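Local coordinates for importin-95 (Chaetomium thermophilum, PDB 4XRI), which probably carries protein cargo into the nucleus as a flexible HEAT-repeat transport receptor of the importin-beta family, and probably binds a small GTPase, at residues F321-F324 with A325-A328; Y359-L362 with Q363-Q367; S723-G726 with G727-T731. The protein carries 2 engineered substitutions. All blocks are in the same frame, centred on the assembly; numbering follows the deposited sequence.

Interaction 1: F321-F324 with A325-A328; sequences FYNF and ARVA
The carbonyl of N323 receives the amide of V327, N to O 3.1 Å with an N-H...O angle of 174°, the first i to i+4 bond of a new helix. The next bond, A328 N to F324 O at 2.9 Å, is more bent. N323 sits at the N-cap position, yet its side chain makes no direct capping bond. A water stands in between: it lies 2.6 Å from N323 OD1, probably as donor, and accepts from R326 N at 3.1 Å, so the water bridges the N323 side chain to the first-turn N-H of R326.

The amide of N323 crosses the arginine chain at an angle. OD1 comes 3.3 Å from R326 CB, and both CG and ND2 approach R326 CD. Because R326 CG is anti to the backbone N (chi1 -175°) and the chain stays extended as far as NE, its methylenes run past the amide, whose plane is 45° from that of the guanidinium. With an alanine here the backbone bond to V327 would remain, but the change would probably cost the water its OD1 partner, and with it the link to R326 N, and strip cover from the R326 methylenes. On another side of the turn, V327 CG2 packs 3.3 Å from N323 O, and the methyl of A328 rests 3.3 Å from F324 O.

The two carboxylate oxygens of E302, on helix 285-310, take the amides of F324 and A325, so a side chain from a neighbouring helix ties down the start of helix 324-340. The F324 side chain packs on M268 of helix 265-280, and its ring meets that of Y261. A328 touches W295 of helix 285-310 and F273 of helix 265-280, while A325 leans on V369 of helix 354-369.

Interaction 2: Y359-L362 with Q363-Q367; sequences YQCL and QLYAQ
Y359 and Q363, one helical turn apart, carry the side-chain part of this contact. The Y359 ring swings out with CG anti to its backbone N (chi1 -178°), and the Q363 chain, extended beyond CG, crosses it at an angle. The amide plane is turned 50° from the ring plane. Its nitrogen, NE2, approaches obliquely, 3.3 Å from Y359 CE2, and gives a weak, bent hydrogen bond to Y359 OH at 3.4 Å. The amide thus rests mainly against the CE2 side of the ring, with the weak bond to OH as an addition.

Q360 lies beside Q363 and points the same way, although its chain bends at chi2. The amide planes are 70° apart, and the OE1 atoms of Q360 and Q363 come within 4.2 Å of each other.

C361 and Y365 meet on a buried side, with C361 SG 4.5 Å from Y365 CD2. The Y365 ring leads on to another helix, where its hydroxyl bonds to A325 O. L362 faces helix 390-402, touching A399 and A402.

Beneath the side chains the backbone bonds run from i+4 to i: Q363 N to Y359 O, L364 N to Q360 O at 3.1 Å, Y365 N to C361 O at 2.7 Å and A366 N to L362 O. C361 also packs on V292 of helix 285-310 and L336 of helix 324-340. Polar side chains Y359, Q360 and Q363 along one side, and buried residues packed on helices 285-310, 324-340 and 390-402, are characteristic of a helix within a HEAT-repeat solenoid.

Interaction 3: S723-G726 with G727-T731; sequences SAIG and GHFET
I725 O accepts two bonds from one residue, H728. H728 ND1 reaches I725 O at 3.1 Å in the carbonyl plane, on a lone pair, and the oxygen lies within 1° of the imidazole plane. H728 N lies 3.0 Å from I725 O, coming in from above the carbonyl plane. The ND1 bond, with the oxygen in the ring plane, holds the imidazole's rotation, and ND1 is the donor. The next bond, F729 N to G726 O at 3.0 Å, continues the 3-10 turn, likewise from above the carbonyl plane.

Apolar contact comes from I725. With CG1 between the backbone N and the carbonyl carbon (chi1 74°), CD1 reaches forward to F729 N and, at 3.8 Å, to F729 CD1 near the ring's edge. I725 CB also meets H728 CB at 3.7 Å.

Backbone shape allows the turn: G726 leaves the helix with positive phi (50°), where a beta carbon would clash with G727 N.

The turn joins helix 711-725 to helix 730-743. F729 packs on I774 and M778 of helix 754-780, I725 touches Y732 of helix 730-743, and K783 bonds to G727 O and forms a salt bridge with E730.

Interactions 1 and 2 are neighbours in the fold, with centres about 14 Å apart. They lie at the start of helix 324-340 and on helix 354-369, which follow each other in the chain. Their direct touch is a probable hydrogen bond between A325 O and Y365 OH, 2.5 Å long, with the same hydroxyl packed against A328. Interaction 3 comes much later, at the turn between helices 711-725 and 730-743. Its centre is about 62 Å from that of interaction 1 and 56 Å from that of interaction 2, beyond the chain's centre. Such spacing fits an all-helical solenoid, in which local turns and helix-to-helix contacts recur along a flexible chain.

Interaction 1: F321-F324 with A325-A328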
loop_
_atom_site.group_PDB
_atom_site.type_symbol
_atom_site.label_atom_id
_atom_site.label_comp_id
_atom_site.label_asym_id
_atom_site.label_seq_id
_atom_site.Cartn_x
_atom_site.Cartn_y
_atom_site.Cartn_z
ATOM N N PHE A 321 -14.836 -17.366 14.811
ATOM C CA PHE A 321 -14.625 -17.876 13.458
ATOM C C PHE A 321 -15.668 -18.939 13.132
ATOM O O PHE A 321 -15.798 -19.929 13.851
ATOM C CB PHE A 321 -13.208 -18.442 13.315
ATOM C CG PHE A 321 -12.890 -18.950 11.937
ATOM C CD1 PHE A 321 -12.599 -18.069 10.911
ATOM C CD2 PHE A 321 -12.870 -20.308 11.673
ATOM C CE1 PHE A 321 -12.305 -18.530 9.644
ATOM C CE2 PHE A 321 -12.573 -20.777 10.408
ATOM C CZ PHE A 321 -12.293 -19.887 9.392
ATOM N N TYR A 322 -16.406 -18.733 12.042
ATOM C CA TYR A 322 -17.570 -19.561 11.743
ATOM C C TYR A 322 -17.407 -20.429 10.500
ATOM O O TYR A 322 -18.315 -21.181 10.150
ATOM C CB TYR A 322 -18.806 -18.678 11.577
ATOM C CG TYR A 322 -19.084 -17.782 12.760
ATOM C CD1 TYR A 322 -19.152 -18.298 14.047
ATOM C CD2 TYR A 322 -19.277 -16.416 12.589
ATOM C CE1 TYR A 322 -19.407 -17.479 15.132
ATOM C CE2 TYR A 322 -19.531 -15.591 13.665
ATOM C CZ TYR A 322 -19.596 -16.125 14.935
ATOM O OH TYR A 322 -19.851 -15.298 16.004
ATOM N N ASN A 323 -16.260 -20.318 9.836
ATOM C CA ASN A 323 -15.975 -21.111 8.641
ATOM C C ASN A 323 -17.037 -20.972 7.548
ATOM O O ASN A 323 -17.424 -21.962 6.926
ATOM C CB ASN A 323 -15.823 -22.590 9.009
ATOM C CG ASN A 323 -14.398 -23.085 8.867
ATOM O OD1 ASN A 323 -13.660 -22.646 7.985
ATOM N ND2 ASN A 323 -14.000 -24.001 9.743
ATOM N N PHE A 324 -17.504 -19.747 7.325
ATOM C CA PHE A 324 -18.539 -19.484 6.325
ATOM C C PHE A 324 -18.138 -19.966 4.938
ATOM O O PHE A 324 -18.900 -20.666 4.269
ATOM C CB PHE A 324 -18.862 -17.989 6.270
ATOM C CG PHE A 324 -19.657 -17.495 7.443
ATOM C CD1 PHE A 324 -20.504 -18.344 8.134
ATOM C CD2 PHE A 324 -19.557 -16.178 7.854
ATOM C CE1 PHE A 324 -21.235 -17.887 9.214
ATOM C CE2 PHE A 324 -20.284 -15.716 8.929
ATOM C CZ PHE A 324 -21.125 -16.571 9.611
ATOM N N ALA A 325 -16.938 -19.579 4.516
ATOM C CA ALA A 325 -16.435 -19.919 3.188
ATOM C C ALA A 325 -16.298 -21.426 3.000
ATOM O O ALA A 325 -16.660 -21.963 1.953
ATOM C CB ALA A 325 -15.102 -19.237 2.945
ATOM N N ARG A 326 -15.785 -22.099 4.025
ATOM C CA ARG A 326 -15.608 -23.547 3.993
ATOM C C ARG A 326 -16.942 -24.260 3.778
ATOM O O ARG A 326 -17.074 -25.109 2.896
ATOM C CB ARG A 326 -14.951 -24.029 5.290
ATOM C CG ARG A 326 -14.603 -25.504 5.308
ATOM C CD ARG A 326 -14.039 -25.915 6.660
ATOM N NE ARG A 326 -13.603 -27.309 6.674
ATOM C CZ ARG A 326 -14.411 -28.343 6.881
ATOM N NH1 ARG A 326 -15.704 -28.144 7.091
ATOM N NH2 ARG A 326 -13.927 -29.578 6.875
ATOM N N VAL A 327 -17.926 -23.895 4.593
ATOM C CA VAL A 327 -19.270 -24.449 4.489
ATOM C C VAL A 327 -19.900 -24.163 3.126
ATOM O O VAL A 327 -20.581 -25.014 2.554
ATOM C CB VAL A 327 -20.185 -23.888 5.606
ATOM C CG1 VAL A 327 -21.640 -24.290 5.378
ATOM C CG2 VAL A 327 -19.702 -24.356 6.972
ATOM N N ALA A 328 -19.647 -22.970 2.599
ATOM C CA ALA A 328 -20.303 -22.510 1.378
ATOM C C ALA A 328 -19.619 -22.985 0.097
ATOM O O ALA A 328 -20.121 -22.737 -0.999
ATOM C CB ALA A 328 -20.387 -20.995 1.379
HETATM O O HOH W 1 -13.933 -20.781 6.144
#

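Interaction 2: Y359-L362 with Q363-Q367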
loop_
_atom_site.group_PDB
_atom_site.type_symbol
_atom_site.label_atom_id
_atom_site.label_comp_id
_atom_site.label_asym_id
_atom_site.label_seq_id
_atom_site.Cartn_x
_atom_site.Cartn_y
_atom_site.Cartn_z
ATOM N N TYR A 359 -12.444 -14.150 -10.323
ATOM C CA TYR A 359 -11.078 -14.650 -10.206
ATOM C C TYR A 359 -10.448 -14.213 -8.890
ATOM O O TYR A 359 -9.831 -15.022 -8.199
ATOM C CB TYR A 359 -10.209 -14.178 -11.372
ATOM C CG TYR A 359 -8.799 -14.726 -11.304
ATOM C CD1 TYR A 359 -8.489 -15.967 -11.850
ATOM C CD2 TYR A 359 -7.783 -14.014 -10.675
ATOM C CE1 TYR A 359 -7.207 -16.476 -11.781
ATOM C CE2 TYR A 359 -6.498 -14.518 -10.600
ATOM C CZ TYR A 359 -6.214 -15.748 -11.155
ATOM O OH TYR A 359 -4.936 -16.255 -11.085
ATOM N N GLN A 360 -10.601 -12.933 -8.560
ATOM C CA GLN A 360 -10.099 -12.399 -7.295
ATOM C C GLN A 360 -10.685 -13.189 -6.134
ATOM O O GLN A 360 -9.963 -13.619 -5.235
ATOM C CB GLN A 360 -10.441 -10.910 -7.139
ATOM C CG GLN A 360 -9.856 -9.998 -8.205
ATOM C CD GLN A 360 -8.363 -10.174 -8.388
ATOM O OE1 GLN A 360 -7.616 -10.313 -7.419
ATOM N NE2 GLN A 360 -7.919 -10.173 -9.640
ATOM N N CYS A 361 -12.000 -13.370 -6.175
ATOM C CA CYS A 361 -12.730 -14.107 -5.151
ATOM C C CYS A 361 -12.208 -15.533 -5.016
ATOM O O CYS A 361 -12.021 -16.033 -3.904
ATOM C CB CYS A 361 -14.230 -14.121 -5.475
ATOM S SG CYS A 361 -15.285 -14.751 -4.149
ATOM N N LEU A 362 -11.978 -16.181 -6.155
ATOM C CA LEU A 362 -11.500 -17.559 -6.178
ATOM C C LEU A 362 -10.137 -17.684 -5.503
ATOM O O LEU A 362 -9.895 -18.620 -4.741
ATOM C CB LEU A 362 -11.426 -18.073 -7.616
ATOM C CG LEU A 362 -11.122 -19.561 -7.777
ATOM C CD1 LEU A 362 -12.121 -20.391 -6.983
ATOM C CD2 LEU A 362 -11.144 -19.956 -9.246
ATOM N N GLN A 363 -9.256 -16.730 -5.791
ATOM C CA GLN A 363 -7.951 -16.651 -5.137
ATOM C C GLN A 363 -8.096 -16.573 -3.624
ATOM O O GLN A 363 -7.501 -17.362 -2.890
ATOM C CB GLN A 363 -7.162 -15.440 -5.641
ATOM C CG GLN A 363 -6.329 -15.707 -6.876
ATOM C CD GLN A 363 -5.273 -14.639 -7.092
ATOM O OE1 GLN A 363 -5.261 -13.617 -6.405
ATOM N NE2 GLN A 363 -4.376 -14.871 -8.044
ATOM N N LEU A 364 -8.893 -15.611 -3.171
ATOM C CA LEU A 364 -9.169 -15.423 -1.750
ATOM C C LEU A 364 -9.825 -16.653 -1.135
ATOM O O LEU A 364 -9.558 -17.001 0.017
ATOM C CB LEU A 364 -10.064 -14.199 -1.539
ATOM C CG LEU A 364 -9.473 -12.830 -1.880
ATOM C CD1 LEU A 364 -10.557 -11.764 -1.826
ATOM C CD2 LEU A 364 -8.339 -12.486 -0.927
ATOM N N TYR A 365 -10.687 -17.305 -1.909
ATOM C CA TYR A 365 -11.383 -18.495 -1.442
ATOM C C TYR A 365 -10.402 -19.630 -1.168
ATOM O O TYR A 365 -10.543 -20.366 -0.190
ATOM C CB TYR A 365 -12.430 -18.942 -2.464
ATOM C CG TYR A 365 -13.731 -19.402 -1.843
ATOM C CD1 TYR A 365 -13.814 -20.621 -1.181
ATOM C CD2 TYR A 365 -14.875 -18.613 -1.909
ATOM C CE1 TYR A 365 -14.998 -21.041 -0.605
ATOM C CE2 TYR A 365 -16.063 -19.028 -1.341
ATOM C CZ TYR A 365 -16.118 -20.241 -0.690
ATOM O OH TYR A 365 -17.299 -20.652 -0.120
ATOM N N ALA A 366 -9.407 -19.761 -2.041
ATOM C CA ALA A 366 -8.390 -20.798 -1.905
ATOM C C ALA A 366 -7.554 -20.580 -0.648
ATOM O O ALA A 366 -7.178 -21.531 0.036
ATOM C CB ALA A 366 -7.498 -20.829 -3.133
ATOM N N GLN A 367 -7.273 -19.315 -0.353
ATOM C CA GLN A 367 -6.543 -18.947 0.856
ATOM C C GLN A 367 -7.397 -19.206 2.091
ATOM O O GLN A 367 -6.892 -19.621 3.137
ATOM C CB GLN A 367 -6.121 -17.474 0.810
ATOM C CG GLN A 367 -5.101 -17.140 -0.265
ATOM C CD GLN A 367 -4.789 -15.655 -0.339
ATOM O OE1 GLN A 367 -4.510 -15.015 0.676
ATOM N NE2 GLN A 367 -4.845 -15.098 -1.543
#

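Interaction 3: S723-G726 with G727-T731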
loop_
_atom_site.group_PDB
_atom_site.type_symbol
_atom_site.label_atom_id
_atom_site.label_comp_id
_atom_site.label_asym_id
_atom_site.label_seq_id
_atom_site.Cartn_x
_atom_site.Cartn_y
_atom_site.Cartn_z
ATOM N N SER A 723 31.554 5.201 13.553
ATOM C CA SER A 723 32.360 3.996 13.390
ATOM C C SER A 723 33.536 4.235 12.452
ATOM O O SER A 723 34.634 3.722 12.670
ATOM C CB SER A 723 31.506 2.841 12.856
ATOM O OG SER A 723 30.673 2.309 13.867
ATOM N N ALA A 724 33.299 5.022 11.410
ATOM C CA ALA A 724 34.307 5.262 10.390
ATOM C C ALA A 724 35.429 6.179 10.870
ATOM O O ALA A 724 36.594 5.967 10.531
ATOM C CB ALA A 724 33.656 5.844 9.139
ATOM N N ILE A 725 35.086 7.197 11.654
ATOM C CA ILE A 725 36.057 8.230 12.001
ATOM C C ILE A 725 36.551 8.161 13.446
ATOM O O ILE A 725 37.425 8.934 13.837
ATOM C CB ILE A 725 35.475 9.631 11.750
ATOM C CG1 ILE A 725 34.448 9.999 12.822
ATOM C CG2 ILE A 725 34.848 9.702 10.367
ATOM C CD1 ILE A 725 33.875 11.390 12.650
ATOM N N GLY A 726 35.990 7.242 14.227
ATOM C CA GLY A 726 36.427 7.001 15.593
ATOM C C GLY A 726 36.546 8.233 16.475
ATOM O O GLY A 726 35.562 8.930 16.729
ATOM N N GLY A 727 37.766 8.502 16.938
ATOM C CA GLY A 727 38.039 9.612 17.833
ATOM C C GLY A 727 37.711 10.975 17.255
ATOM O O GLY A 727 37.510 11.937 17.995
ATOM N N HIS A 728 37.662 11.061 15.929
ATOM C CA HIS A 728 37.281 12.298 15.253
ATOM C C HIS A 728 35.884 12.752 15.652
ATOM O O HIS A 728 35.593 13.947 15.662
ATOM C CB HIS A 728 37.338 12.129 13.735
ATOM C CG HIS A 728 38.718 12.196 13.164
ATOM N ND1 HIS A 728 39.478 11.074 12.917
ATOM C CD2 HIS A 728 39.470 13.253 12.775
ATOM C CE1 HIS A 728 40.642 11.437 12.406
ATOM N NE2 HIS A 728 40.661 12.753 12.309
ATOM N N PHE A 729 35.027 11.792 15.992
ATOM C CA PHE A 729 33.620 12.079 16.249
ATOM C C PHE A 729 33.400 12.947 17.488
ATOM O O PHE A 729 32.314 13.494 17.676
ATOM C CB PHE A 729 32.821 10.780 16.384
ATOM C CG PHE A 729 31.343 10.963 16.174
ATOM C CD1 PHE A 729 30.806 10.954 14.896
ATOM C CD2 PHE A 729 30.495 11.161 17.249
ATOM C CE1 PHE A 729 29.451 11.137 14.696
ATOM C CE2 PHE A 729 29.140 11.340 17.057
ATOM C CZ PHE A 729 28.616 11.327 15.780
ATOM N N GLU A 730 34.426 13.087 18.327
ATOM C CA GLU A 730 34.317 13.940 19.509
ATOM C C GLU A 730 33.952 15.366 19.098
ATOM O O GLU A 730 33.277 16.088 19.834
ATOM C CB GLU A 730 35.619 13.938 20.318
ATOM C CG GLU A 730 35.534 14.756 21.596
ATOM C CD GLU A 730 36.818 14.736 22.405
ATOM O OE1 GLU A 730 37.836 14.208 21.909
ATOM O OE2 GLU A 730 36.804 15.251 23.544
ATOM N N THR A 731 34.385 15.750 17.903
ATOM C CA THR A 731 34.053 17.047 17.326
ATOM C C THR A 731 32.539 17.242 17.197
ATOM O O THR A 731 32.037 18.361 17.309
ATOM C CB THR A 731 34.724 17.214 15.941
ATOM O OG1 THR A 731 36.148 17.217 16.099
ATOM C CG2 THR A 731 34.296 18.511 15.263
#